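Local coordinates for protein putative 4-Hydroxy-2-oxoglutarate aldolase / 2-dehydro-3-deoxyphosphogluconate aldolase (Yersinia enterocolitica, PDB 3LM7) that is a putative aldolase of the KDGP aldolase family, with a TIM-barrel type of fold, at residues A[127-132]-A[177-182]; A[13-18]-A[242-247]. All blocks are in the same frame, centred on the assembly; numbering follows the deposited sequence.

Interaction 1: A[127-132]-A[177-182]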
ATOM      1  N   GLY A 127       0.807 -16.189 -16.410  1.00  8.36           N
ATOM      2  CA  GLY A 127       1.090 -16.798 -15.112  1.00  7.61           C
ATOM      3  C   GLY A 127       2.498 -17.349 -14.867  1.00  8.47           C
ATOM      4  O   GLY A 127       2.788 -17.810 -13.741  1.00 10.05           O
ATOM      5  N   TYR A 128       3.357 -17.287 -15.874  1.00  7.26           N
ATOM      6  CA  TYR A 128       4.715 -17.891 -15.819  1.00  8.08           C
ATOM      7  C   TYR A 128       5.774 -16.876 -16.263  1.00  7.58           C
ATOM      8  O   TYR A 128       5.607 -16.242 -17.313  1.00  6.46           O
ATOM      9  CB  TYR A 128       4.811 -19.191 -16.705  1.00  7.92           C
ATOM     10  CG  TYR A 128       3.900 -20.231 -16.106  1.00  9.80           C
ATOM     11  CD1 TYR A 128       4.336 -21.108 -15.097  1.00 11.91           C
ATOM     12  CD2 TYR A 128       2.539 -20.256 -16.478  1.00 14.68           C
ATOM     13  CE1 TYR A 128       3.417 -22.031 -14.497  1.00 15.62           C
ATOM     14  CE2 TYR A 128       1.617 -21.129 -15.858  1.00 16.78           C
ATOM     15  CZ  TYR A 128       2.061 -22.016 -14.903  1.00 19.15           C
ATOM     16  OH  TYR A 128       1.105 -22.856 -14.398  1.00 24.78           O
ATOM     17  N   VAL A 129       6.870 -16.756 -15.486  1.00  5.63           N
ATOM     18  CA  VAL A 129       7.867 -15.778 -15.762  1.00  3.70           C
ATOM     19  C   VAL A 129       9.285 -16.398 -15.767  1.00  5.99           C
ATOM     20  O   VAL A 129       9.539 -17.416 -15.078  1.00  6.96           O
ATOM     21  CB  VAL A 129       7.867 -14.656 -14.695  1.00  4.43           C
ATOM     22  CG1 VAL A 129       6.746 -13.634 -14.913  1.00  5.74           C
ATOM     23  CG2 VAL A 129       7.947 -15.266 -13.195  1.00  4.02           C
ATOM     24  N   LYS A 130      10.188 -15.779 -16.509  1.00  5.81           N
ATOM     25  CA  LYS A 130      11.592 -16.283 -16.612  1.00  6.72           C
ATOM     26  C   LYS A 130      12.414 -15.533 -15.576  1.00  6.24           C
ATOM     27  O   LYS A 130      12.305 -14.294 -15.463  1.00  5.85           O
ATOM     28  CB  LYS A 130      12.099 -15.984 -17.987  1.00  7.14           C
ATOM     29  CG  LYS A 130      13.613 -16.162 -18.135  1.00  9.38           C
ATOM     30  CD  LYS A 130      13.992 -15.883 -19.639  1.00 10.52           C
ATOM     31  CE  LYS A 130      15.491 -15.663 -19.756  1.00 21.02           C
ATOM     32  NZ  LYS A 130      15.936 -15.732 -21.216  1.00 23.76           N
ATOM     33  N   ILE A 131      13.164 -16.272 -14.785  1.00  6.56           N
ATOM     34  CA  ILE A 131      13.903 -15.695 -13.644  1.00  5.99           C
ATOM     35  C   ILE A 131      15.387 -15.914 -13.748  1.00  6.03           C
ATOM     36  O   ILE A 131      16.117 -15.450 -12.880  1.00  7.05           O
ATOM     37  CB  ILE A 131      13.401 -16.202 -12.203  1.00  7.15           C
ATOM     38  CG1 ILE A 131      13.566 -17.744 -12.090  1.00  6.49           C
ATOM     39  CG2 ILE A 131      11.892 -15.973 -12.040  1.00  6.75           C
ATOM     40  CD1 ILE A 131      13.278 -18.279 -10.668  1.00  3.33           C
ATOM     41  N   SER A 132      15.847 -16.618 -14.788  1.00  6.23           N
ATOM     42  CA  SER A 132      17.268 -16.861 -15.004  1.00  6.13           C
ATOM     43  C   SER A 132      17.855 -15.642 -15.758  1.00  6.62           C
ATOM     44  O   SER A 132      18.295 -15.768 -16.912  1.00  7.03           O
ATOM     45  CB  SER A 132      17.473 -18.149 -15.844  1.00  7.30           C
ATOM     46  OG  SER A 132      16.561 -18.104 -16.978  1.00  7.41           O
ATOM     47  N   ARG A 177      -0.891  -8.047 -16.982  1.00  6.66           N
ATOM     48  CA  ARG A 177      -2.045  -7.836 -16.157  1.00  8.44           C
ATOM     49  C   ARG A 177      -2.042  -8.887 -15.018  1.00  8.06           C
ATOM     50  O   ARG A 177      -2.375  -8.608 -13.859  1.00  8.92           O
ATOM     51  CB  ARG A 177      -3.337  -7.949 -17.006  1.00  8.14           C
ATOM     52  CG  ARG A 177      -4.600  -7.606 -16.129  1.00 14.86           C
ATOM     53  CD  ARG A 177      -5.939  -7.639 -16.934  1.00 24.10           C
ATOM     54  NE  ARG A 177      -5.789  -7.083 -18.296  1.00 29.83           N
ATOM     55  CZ  ARG A 177      -5.628  -7.815 -19.415  1.00 33.77           C
ATOM     56  NH1 ARG A 177      -5.609  -9.196 -19.412  1.00 31.59           N
ATOM     57  NH2 ARG A 177      -5.491  -7.163 -20.561  1.00 35.32           N
ATOM     58  N   PHE A 178      -1.707 -10.112 -15.402  1.00  6.53           N
ATOM     59  CA  PHE A 178      -1.629 -11.199 -14.442  1.00  7.25           C
ATOM     60  C   PHE A 178      -0.603 -10.862 -13.373  1.00  6.66           C
ATOM     61  O   PHE A 178      -0.863 -11.105 -12.193  1.00  9.51           O
ATOM     62  CB  PHE A 178      -1.256 -12.518 -15.150  1.00  7.10           C
ATOM     63  CG  PHE A 178      -1.378 -13.729 -14.241  1.00  7.55           C
ATOM     64  CD1 PHE A 178      -2.495 -14.533 -14.272  1.00 11.68           C
ATOM     65  CD2 PHE A 178      -0.339 -14.045 -13.340  1.00  8.31           C
ATOM     66  CE1 PHE A 178      -2.577 -15.664 -13.382  1.00 12.79           C
ATOM     67  CE2 PHE A 178      -0.429 -15.182 -12.483  1.00 11.11           C
ATOM     68  CZ  PHE A 178      -1.531 -15.981 -12.509  1.00 11.22           C
ATOM     69  N   VAL A 179       0.567 -10.410 -13.773  1.00  6.20           N
ATOM     70  CA  VAL A 179       1.642 -10.048 -12.795  1.00  4.68           C
ATOM     71  C   VAL A 179       1.141  -8.957 -11.841  1.00  4.69           C
ATOM     72  O   VAL A 179       1.410  -9.018 -10.623  1.00  5.34           O
ATOM     73  CB  VAL A 179       2.908  -9.605 -13.529  1.00  5.44           C
ATOM     74  CG1 VAL A 179       3.962  -8.972 -12.613  1.00  2.80           C
ATOM     75  CG2 VAL A 179       3.582 -10.875 -14.268  1.00  4.99           C
ATOM     76  N   ALA A 180       0.457  -7.959 -12.415  1.00  6.75           N
ATOM     77  CA  ALA A 180      -0.125  -6.879 -11.629  1.00  7.30           C
ATOM     78  C   ALA A 180      -1.115  -7.412 -10.581  1.00  7.72           C
ATOM     79  O   ALA A 180      -1.064  -7.020  -9.396  1.00  5.75           O
ATOM     80  CB  ALA A 180      -0.780  -5.839 -12.573  1.00  6.03           C
ATOM     81  N   GLU A 181      -1.989  -8.345 -10.973  1.00  8.11           N
ATOM     82  CA  GLU A 181      -2.972  -8.906  -9.987  1.00  7.95           C
ATOM     83  C   GLU A 181      -2.288  -9.714  -8.886  1.00  7.56           C
ATOM     84  O   GLU A 181      -2.665  -9.602  -7.707  1.00  5.74           O
ATOM     85  CB  GLU A 181      -4.016  -9.759 -10.699  1.00  9.45           C
ATOM     86  CG  GLU A 181      -4.415  -9.037 -11.936  1.00 15.82           C
ATOM     87  CD  GLU A 181      -5.828  -8.811 -12.065  1.00 30.40           C
ATOM     88  OE1 GLU A 181      -6.327  -8.176 -11.068  1.00 35.69           O
ATOM     89  OE2 GLU A 181      -6.404  -9.219 -13.160  1.00 28.24           O
ATOM     90  N   ALA A 182      -1.213 -10.421  -9.279  1.00  5.67           N
ATOM     91  CA  ALA A 182      -0.441 -11.206  -8.323  1.00  5.38           C
ATOM     92  C   ALA A 182       0.368 -10.272  -7.358  1.00  4.98           C
ATOM     93  O   ALA A 182       0.427 -10.505  -6.108  1.00  5.39           O
ATOM     94  CB  ALA A 182       0.504 -12.195  -9.113  1.00  6.28           C
TER

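Interaction 2: A[13-18]-A[242-247]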
ATOM      1  N   ASP A  13       1.649   8.538  -2.712  1.00 13.30           N
ATOM      2  CA  ASP A  13       2.046   7.235  -2.214  1.00 15.09           C
ATOM      3  C   ASP A  13       1.757   6.098  -3.109  1.00 13.85           C
ATOM      4  O   ASP A  13       1.735   4.968  -2.629  1.00 11.91           O
ATOM      5  CB  ASP A  13       1.402   6.929  -0.865  1.00 16.76           C
ATOM      6  CG  ASP A  13       2.342   7.232   0.252  1.00 27.86           C
ATOM      7  OD1 ASP A  13       3.519   6.655   0.259  1.00 31.74           O
ATOM      8  OD2 ASP A  13       1.923   8.103   1.052  1.00 37.54           O
ATOM      9  N   ARG A  14       1.627   6.377  -4.411  1.00 11.49           N
ATOM     10  CA  ARG A  14       1.264   5.304  -5.337  1.00 11.36           C
ATOM     11  C   ARG A  14       2.235   5.133  -6.475  1.00 10.31           C
ATOM     12  O   ARG A  14       2.561   4.003  -6.812  1.00 11.60           O
ATOM     13  CB  ARG A  14      -0.135   5.496  -5.939  1.00 11.78           C
ATOM     14  CG  ARG A  14      -1.323   5.325  -5.009  1.00 19.56           C
ATOM     15  CD  ARG A  14      -1.483   3.876  -4.459  1.00 19.36           C
ATOM     16  NE  ARG A  14      -1.747   2.735  -5.372  1.00 22.25           N
ATOM     17  CZ  ARG A  14      -2.927   2.424  -5.906  1.00 22.90           C
ATOM     18  NH1 ARG A  14      -3.952   3.263  -5.764  1.00 26.33           N
ATOM     19  NH2 ARG A  14      -3.086   1.324  -6.664  1.00 22.83           N
ATOM     20  N   VAL A  15       2.610   6.226  -7.138  1.00  8.67           N
ATOM     21  CA  VAL A  15       3.355   6.117  -8.426  1.00  8.21           C
ATOM     22  C   VAL A  15       4.537   7.026  -8.468  1.00  9.10           C
ATOM     23  O   VAL A  15       4.379   8.247  -8.153  1.00  9.61           O
ATOM     24  CB  VAL A  15       2.475   6.475  -9.647  1.00  9.50           C
ATOM     25  CG1 VAL A  15       3.361   6.411 -10.960  1.00  7.25           C
ATOM     26  CG2 VAL A  15       1.303   5.485  -9.710  1.00  8.53           C
ATOM     27  N   CYS A  16       5.695   6.484  -8.895  1.00  7.41           N
ATOM     28  CA  CYS A  16       6.904   7.315  -9.020  1.00  8.12           C
ATOM     29  C   CYS A  16       7.497   7.017 -10.396  1.00  8.95           C
ATOM     30  O   CYS A  16       7.663   5.857 -10.773  1.00  8.17           O
ATOM     31  CB  CYS A  16       7.917   6.986  -7.882  1.00  5.75           C
ATOM     32  SG  CYS A  16       9.369   8.109  -7.916  1.00  9.19           S
ATOM     33  N   LEU A  17       7.829   8.056 -11.153  1.00  7.70           N
ATOM     34  CA  LEU A  17       8.392   7.826 -12.479  1.00  7.81           C
ATOM     35  C   LEU A  17       9.824   7.356 -12.330  1.00  5.89           C
ATOM     36  O   LEU A  17      10.493   7.684 -11.350  1.00  6.61           O
ATOM     37  CB  LEU A  17       8.403   9.161 -13.314  1.00  6.74           C
ATOM     38  CG  LEU A  17       7.044   9.798 -13.476  1.00  7.83           C
ATOM     39  CD1 LEU A  17       7.289  11.116 -14.245  1.00  9.18           C
ATOM     40  CD2 LEU A  17       6.031   8.899 -14.270  1.00  5.29           C
ATOM     41  N   ASN A  18      10.343   6.663 -13.344  1.00  6.89           N
ATOM     42  CA  ASN A  18      11.750   6.410 -13.444  1.00  6.71           C
ATOM     43  C   ASN A  18      12.249   6.684 -14.861  1.00  7.98           C
ATOM     44  O   ASN A  18      11.810   6.019 -15.825  1.00  8.71           O
ATOM     45  CB  ASN A  18      12.037   4.937 -12.930  1.00  7.20           C
ATOM     46  CG  ASN A  18      13.534   4.587 -12.754  1.00  9.22           C
ATOM     47  OD1 ASN A  18      13.904   3.824 -11.785  1.00 14.90           O
ATOM     48  ND2 ASN A  18      14.381   4.999 -13.679  1.00  4.77           N
ATOM     49  N   ASP A 242       1.468  14.908 -15.536  1.00 12.82           N
ATOM     50  CA  ASP A 242       0.072  15.251 -15.682  1.00 11.31           C
ATOM     51  C   ASP A 242      -0.826  13.996 -15.805  1.00 11.87           C
ATOM     52  O   ASP A 242      -1.929  13.973 -15.245  1.00 11.60           O
ATOM     53  CB  ASP A 242      -0.151  16.158 -16.907  1.00 12.10           C
ATOM     54  CG  ASP A 242       0.398  17.561 -16.718  1.00 17.64           C
ATOM     55  OD1 ASP A 242       0.685  17.923 -15.583  1.00 17.59           O
ATOM     56  OD2 ASP A 242       0.588  18.278 -17.734  1.00 21.74           O
ATOM     57  N   ILE A 243      -0.394  12.966 -16.542  1.00 11.03           N
ATOM     58  CA  ILE A 243      -1.186  11.712 -16.587  1.00 10.36           C
ATOM     59  C   ILE A 243      -1.277  11.080 -15.179  1.00 10.51           C
ATOM     60  O   ILE A 243      -2.358  10.637 -14.699  1.00  9.29           O
ATOM     61  CB  ILE A 243      -0.539  10.686 -17.586  1.00 10.64           C
ATOM     62  CG1 ILE A 243      -0.661  11.239 -19.020  1.00  9.88           C
ATOM     63  CG2 ILE A 243      -1.218   9.290 -17.481  1.00 11.66           C
ATOM     64  CD1 ILE A 243       0.194  10.469 -20.047  1.00 11.36           C
ATOM     65  N   VAL A 244      -0.135  11.047 -14.491  1.00 10.17           N
ATOM     66  CA  VAL A 244      -0.117  10.473 -13.141  1.00 10.09           C
ATOM     67  C   VAL A 244      -1.157  11.223 -12.254  1.00 12.06           C
ATOM     68  O   VAL A 244      -2.015  10.602 -11.583  1.00 10.10           O
ATOM     69  CB  VAL A 244       1.278  10.553 -12.531  1.00 10.19           C
ATOM     70  CG1 VAL A 244       1.225  10.167 -11.033  1.00  9.82           C
ATOM     71  CG2 VAL A 244       2.304   9.595 -13.362  1.00  7.80           C
ATOM     72  N   LYS A 245      -1.126  12.567 -12.293  1.00 11.94           N
ATOM     73  CA  LYS A 245      -2.072  13.320 -11.460  1.00 12.68           C
ATOM     74  C   LYS A 245      -3.518  13.065 -11.846  1.00 13.23           C
ATOM     75  O   LYS A 245      -4.446  13.140 -10.999  1.00 13.86           O
ATOM     76  CB  LYS A 245      -1.800  14.840 -11.585  1.00 13.63           C
ATOM     77  CG  LYS A 245      -0.543  15.237 -10.893  1.00 14.67           C
ATOM     78  CD  LYS A 245      -0.294  16.750 -11.091  1.00 19.65           C
ATOM     79  CE  LYS A 245       0.940  17.145 -10.298  1.00 20.71           C
ATOM     80  NZ  LYS A 245       1.060  18.649 -10.279  1.00 20.94           N
ATOM     81  N   LYS A 246      -3.732  12.769 -13.127  1.00 13.56           N
ATOM     82  CA  LYS A 246      -5.095  12.476 -13.618  1.00 14.94           C
ATOM     83  C   LYS A 246      -5.560  11.155 -13.058  1.00 14.42           C
ATOM     84  O   LYS A 246      -6.729  11.024 -12.625  1.00 14.50           O
ATOM     85  CB  LYS A 246      -5.149  12.430 -15.188  1.00 14.65           C
ATOM     86  CG  LYS A 246      -6.578  12.276 -15.738  1.00 19.80           C
ATOM     87  CD  LYS A 246      -6.660  12.320 -17.281  1.00 16.18           C
ATOM     88  CE  LYS A 246      -5.883  11.161 -17.888  1.00 17.83           C
ATOM     89  NZ  LYS A 246      -5.975  11.130 -19.383  1.00 15.48           N
ATOM     90  N   ILE A 247      -4.687  10.152 -13.094  1.00 11.96           N
ATOM     91  CA  ILE A 247      -5.189   8.794 -12.811  1.00 12.09           C
ATOM     92  C   ILE A 247      -5.002   8.335 -11.371  1.00 11.69           C
ATOM     93  O   ILE A 247      -5.687   7.382 -10.911  1.00 10.31           O
ATOM     94  CB  ILE A 247      -4.630   7.723 -13.826  1.00 11.94           C
ATOM     95  CG1 ILE A 247      -3.128   7.567 -13.631  1.00 12.69           C
ATOM     96  CG2 ILE A 247      -4.991   8.115 -15.298  1.00 10.65           C
ATOM     97  CD1 ILE A 247      -2.531   6.530 -14.590  1.00 12.54           C
TER

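Interaction 1: A[127-132]-A[177-182]
Gly127 lies against the face of the Phe178 ring, and this CH-pi contact is the centre of a small joint between a two-stranded antiparallel sheet and an outer helix of a TIM-barrel protein. The sheet pairs strand 128-130, with Gly127 just ahead of it, with strand 144-146; the helix, 173-185, lies between barrel strands 161-164 and 189-192 in the chain. The contact illustrates how the backbone of a glycine can act as an apolar partner. Gly127 CA stands 3.6 Å from the centroid of the Phe178 ring, 20° from the ring normal. Its displacement is toward one side of the rim, so the closest ring atom is Phe178 CE2, at 3.4 Å from Gly127 CA. The absence of a side chain on Gly127 lets the main chain come this near, and its positive phi (89°) fits the same choice of residue. The CB of Phe178 already points toward the sheet segment, and chi1 of -171°, with CG anti to the backbone N and beside the carbonyl carbon, lays a ring face against Gly127 CA. Val126 also packs on this ring.

One residue further along the helix, Val179 meets Val129, whose CB points toward the helix. This second meeting is looser and purely apolar, and no hydrogen bond joins the two segments. Val147 of helix 147-156 touches both Val129 and Ala182, and Ala150 also packs on Val129, while backbone bonds from Gly127 to Val147 and from Val129 to Val145 fix the sheet side. The two valines touch through single methyl groups, with Val129 CG1 4.2 Å from Val179 CG2.

Interaction 2: A[13-18]-A[242-247]
Val244 faces both Val15 and Leu17, a simple case of a helix residue packing across alternate side chains of an extended chain. The tight part is entirely apolar. Val244 CG2 sits 3.9 Å from Leu17 CD2 and 4.1 Å from Val15 CG1, touching both residues with one methyl, while Val244 CG1 leans on Val15 CB, also at 4.1 Å. Val15 meets the helix directly, its CB pointing toward it. Leu17 arrives by a longer route: its CB starts off to one side, and CG set anti to the carbonyl carbon (chi1 -57°) brings the branch back, so that the Leu17 and Val244 side chains run past each other in opposite directions, CD2 against CG2. Cys16, between them, has its CB pointing away from the helix and touches Leu39.

Round the rest of the helix the side chains take no part in this contact; Lys246 is exposed and Asp242 and Lys245 partly so. Lys245 and Lys246 form salt bridges with Glu35 and Glu202. Arg14, although its CB points toward the helix, does not touch it; its NH2 bonds to Val213 O, and it packs on Gly187 of the second subunit.

Helix 234-247 thus covers the start of barrel strand 17-20. Arg14 and Cys16, ahead of the strand, pair with Val216, and Leu17, in the strand, with His37 and Leu39, while Phe201 of helix 201-211 packs against Leu17 and Ile243.

From the N terminus, the chain first passes through 13-18, which leads into the first barrel strand and meets 242-247, in the last helix, 223 residues later. Interaction 2 therefore closes a long loop and brings the two ends of the chain together. Interaction 1 lies nested within that loop: after strand 115-120 the chain enters the two-stranded sheet, and 44 residues beyond 127-132 it reaches 177-182. The loops do not cross. With centres 23 Å apart and nearest atoms about 9 Å apart, the contacts do not touch: interaction 1 ties the two-stranded sheet to helix 173-185, and interaction 2 ties the C-terminal helix 234-247 to the first barrel strand and the segment leading into it.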